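Local coordinates for protein multicopper oxidase (Arthrobacter sp. FB24, PDB 3GDC) that probably couples the one-electron oxidation of phenolic or similar substrates to the reduction of dioxygen to water, as a copper-dependent, laccase-like oxidase, at residues 101-106 with 132-137. Sequence-based numbering, arbitrary orientation.
Sequences DGTPGI and HCHQSP. With CU (copper (II) ion), chain E; CU (copper (II) ion), chain D; CU (copper (II) ion), chain O.
The His-Cys-His motif of multicopper oxidases (132-134) joins a type 1 copper to the trinuclear cluster at the subunit interface, and the loop 101-106 packs against its His134 end. Gly102 O lies 3.4 Å from His134 CB. Thr103 OG1 sits over one face of the His134 ring. Pro104 CD rests 3.3 Å from His134 O, and Pro104 CG lies 3.6 Å from Gln135 NE2, which hydrogen-bonds Ser110. With an alanine here the CG and CD contacts would go, probably opening a gap beside His134 O and Gln135 NE2 and freeing the Thr103-Ile106 turn to move. His134 swings out with CG anti to the backbone N (chi1 -150°), and its NE2 binds a copper ion at 1.9 Å with His224 and His269 of a neighbouring subunit. Cys133 SG binds the type 1 copper. Thr103 OG1 donates to Asp101 OD2 (2.7 Å), which also hydrogen-bonds His224 of that subunit. No direct hydrogen bond joins the segments, but Thr89 OG1 hydrogen-bonds both Gly102 O and His134 N. The loop thus holds His134 and, through Asp101, a neighbouring-subunit ligand, consistent with positioning the cluster that Cys133 probably feeds with electrons, as in related oxidases.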
ATOM      1  N   ASP A 101       9.465 -20.669  16.479  1.00 19.59           N
ATOM      2  CA  ASP A 101       8.653 -19.671  15.784  1.00 20.20           C
ATOM      3  C   ASP A 101       7.718 -18.904  16.726  1.00 20.51           C
ATOM      4  O   ASP A 101       7.105 -17.904  16.328  1.00 20.90           O
ATOM      5  CB  ASP A 101       7.867 -20.399  14.678  1.00 19.95           C
ATOM      6  CG  ASP A 101       7.018 -19.482  13.837  1.00 20.71           C
ATOM      7  OD1 ASP A 101       7.561 -18.550  13.213  1.00 20.30           O
ATOM      8  OD2 ASP A 101       5.796 -19.726  13.788  1.00 25.10           O
ATOM      9  N   GLY A 102       7.598 -19.367  17.967  1.00 20.91           N
ATOM     10  CA  GLY A 102       6.720 -18.716  18.955  1.00 21.67           C
ATOM     11  C   GLY A 102       5.234 -18.809  18.646  1.00 22.00           C
ATOM     12  O   GLY A 102       4.462 -17.914  18.979  1.00 22.10           O
ATOM     13  N   THR A 103       4.823 -19.897  18.003  1.00 22.49           N
ATOM     14  CA  THR A 103       3.414 -20.087  17.669  1.00 23.26           C
ATOM     15  C   THR A 103       2.782 -21.119  18.605  1.00 23.09           C
ATOM     16  O   THR A 103       3.280 -22.233  18.711  1.00 23.36           O
ATOM     17  CB  THR A 103       3.253 -20.499  16.186  1.00 23.30           C
ATOM     18  OG1 THR A 103       3.671 -19.411  15.356  1.00 24.07           O
ATOM     19  CG2 THR A 103       1.814 -20.861  15.863  1.00 23.77           C
ATOM     20  N   PRO A 104       1.695 -20.746  19.305  1.00 23.38           N
ATOM     21  CA  PRO A 104       1.019 -21.744  20.142  1.00 23.77           C
ATOM     22  C   PRO A 104       0.645 -23.000  19.344  1.00 24.46           C
ATOM     23  O   PRO A 104       0.184 -22.898  18.202  1.00 23.76           O
ATOM     24  CB  PRO A 104      -0.236 -21.006  20.607  1.00 23.95           C
ATOM     25  CG  PRO A 104       0.190 -19.568  20.627  1.00 23.10           C
ATOM     26  CD  PRO A 104       1.041 -19.429  19.395  1.00 23.43           C
ATOM     27  N   GLY A 105       0.881 -24.167  19.940  1.00 25.15           N
ATOM     28  CA  GLY A 105       0.577 -25.446  19.283  1.00 26.16           C
ATOM     29  C   GLY A 105       1.739 -26.030  18.503  1.00 26.55           C
ATOM     30  O   GLY A 105       1.694 -27.199  18.090  1.00 26.62           O
ATOM     31  N   ILE A 106       2.777 -25.221  18.290  1.00 26.46           N
ATOM     32  CA  ILE A 106       3.971 -25.662  17.571  1.00 26.78           C
ATOM     33  C   ILE A 106       5.190 -25.632  18.495  1.00 26.51           C
ATOM     34  O   ILE A 106       5.523 -24.595  19.082  1.00 25.93           O
ATOM     35  CB  ILE A 106       4.218 -24.830  16.277  1.00 26.91           C
ATOM     36  CG1 ILE A 106       2.937 -24.767  15.429  1.00 27.95           C
ATOM     37  CG2 ILE A 106       5.417 -25.394  15.471  1.00 27.26           C
ATOM     38  CD1 ILE A 106       3.067 -23.960  14.147  1.00 27.80           C
ATOM     39  N   HIS A 132       7.178  -9.979  17.826  1.00 13.22           N
ATOM     40  CA  HIS A 132       5.985  -9.661  18.608  1.00 13.96           C
ATOM     41  C   HIS A 132       5.360 -10.916  19.171  1.00 14.24           C
ATOM     42  O   HIS A 132       5.710 -12.028  18.764  1.00 13.68           O
ATOM     43  CB  HIS A 132       4.962  -8.866  17.767  1.00 13.86           C
ATOM     44  CG  HIS A 132       4.513  -9.569  16.523  1.00 14.13           C
ATOM     45  ND1 HIS A 132       3.557 -10.561  16.530  1.00 13.81           N
ATOM     46  CD2 HIS A 132       4.888  -9.415  15.231  1.00 14.94           C
ATOM     47  CE1 HIS A 132       3.369 -10.997  15.297  1.00 15.53           C
ATOM     48  NE2 HIS A 132       4.161 -10.313  14.489  1.00 15.54           N
ATOM     49  N   CYS A 133       4.448 -10.755  20.119  1.00 15.00           N
ATOM     50  CA  CYS A 133       3.786 -11.913  20.695  1.00 15.95           C
ATOM     51  C   CYS A 133       2.840 -12.549  19.678  1.00 16.37           C
ATOM     52  O   CYS A 133       2.244 -11.851  18.845  1.00 17.03           O
ATOM     53  CB  CYS A 133       3.027 -11.524  21.969  1.00 15.48           C
ATOM     54  SG  CYS A 133       2.161 -12.916  22.718  1.00 16.90           S
ATOM     55  N   HIS A 134       2.703 -13.873  19.734  1.00 16.86           N
ATOM     56  CA  HIS A 134       1.796 -14.550  18.805  1.00 18.36           C
ATOM     57  C   HIS A 134       0.708 -15.384  19.508  1.00 19.13           C
ATOM     58  O   HIS A 134       0.121 -16.294  18.917  1.00 19.80           O
ATOM     59  CB  HIS A 134       2.593 -15.380  17.789  1.00 18.65           C
ATOM     60  CG  HIS A 134       1.916 -15.511  16.461  1.00 19.55           C
ATOM     61  ND1 HIS A 134       0.746 -16.219  16.296  1.00 22.31           N
ATOM     62  CD2 HIS A 134       2.240 -15.026  15.239  1.00 23.15           C
ATOM     63  CE1 HIS A 134       0.377 -16.167  15.029  1.00 22.63           C
ATOM     64  NE2 HIS A 134       1.266 -15.444  14.367  1.00 22.61           N
ATOM     65  N   GLN A 135       0.450 -15.069  20.772  1.00 19.74           N
ATOM     66  CA  GLN A 135      -0.640 -15.679  21.527  1.00 20.85           C
ATOM     67  C   GLN A 135      -2.002 -15.174  21.025  1.00 21.69           C
ATOM     68  O   GLN A 135      -2.159 -13.992  20.682  1.00 21.41           O
ATOM     69  CB  GLN A 135      -0.468 -15.379  23.021  1.00 20.54           C
ATOM     70  CG  GLN A 135      -1.508 -16.023  23.963  1.00 21.60           C
ATOM     71  CD  GLN A 135      -1.317 -17.525  24.133  1.00 23.07           C
ATOM     72  OE1 GLN A 135      -2.259 -18.250  24.481  1.00 27.15           O
ATOM     73  NE2 GLN A 135      -0.107 -17.993  23.902  1.00 21.58           N
ATOM     74  N   SER A 136      -2.981 -16.074  20.972  1.00 23.37           N
ATOM     75  CA  SER A 136      -4.357 -15.698  20.642  1.00 24.98           C
ATOM     76  C   SER A 136      -5.111 -15.288  21.909  1.00 25.59           C
ATOM     77  O   SER A 136      -4.883 -15.865  22.975  1.00 26.03           O
ATOM     78  CB  SER A 136      -5.088 -16.850  19.944  1.00 25.28           C
ATOM     79  OG  SER A 136      -4.401 -17.246  18.767  1.00 28.28           O
ATOM     80  N   PRO A 137      -6.017 -14.291  21.811  1.00 26.19           N
ATOM     81  CA  PRO A 137      -6.407 -13.501  20.633  1.00 26.41           C
ATOM     82  C   PRO A 137      -5.299 -12.566  20.172  1.00 26.37           C
ATOM     83  O   PRO A 137      -4.755 -11.807  20.987  1.00 26.06           O
ATOM     84  CB  PRO A 137      -7.600 -12.682  21.139  1.00 26.28           C
ATOM     85  CG  PRO A 137      -7.411 -12.595  22.590  1.00 27.24           C
ATOM     86  CD  PRO A 137      -6.776 -13.885  23.007  1.00 26.16           C
TER
HETATM   87 CU    CU E 303       4.321 -10.281  12.416  0.60 22.02          CU
HETATM   88 CU    CU D 301       1.023 -12.262  24.463  1.00 24.54          CU
HETATM   89 CU    CU O 304       1.473 -15.206  12.467  0.50 24.25          CU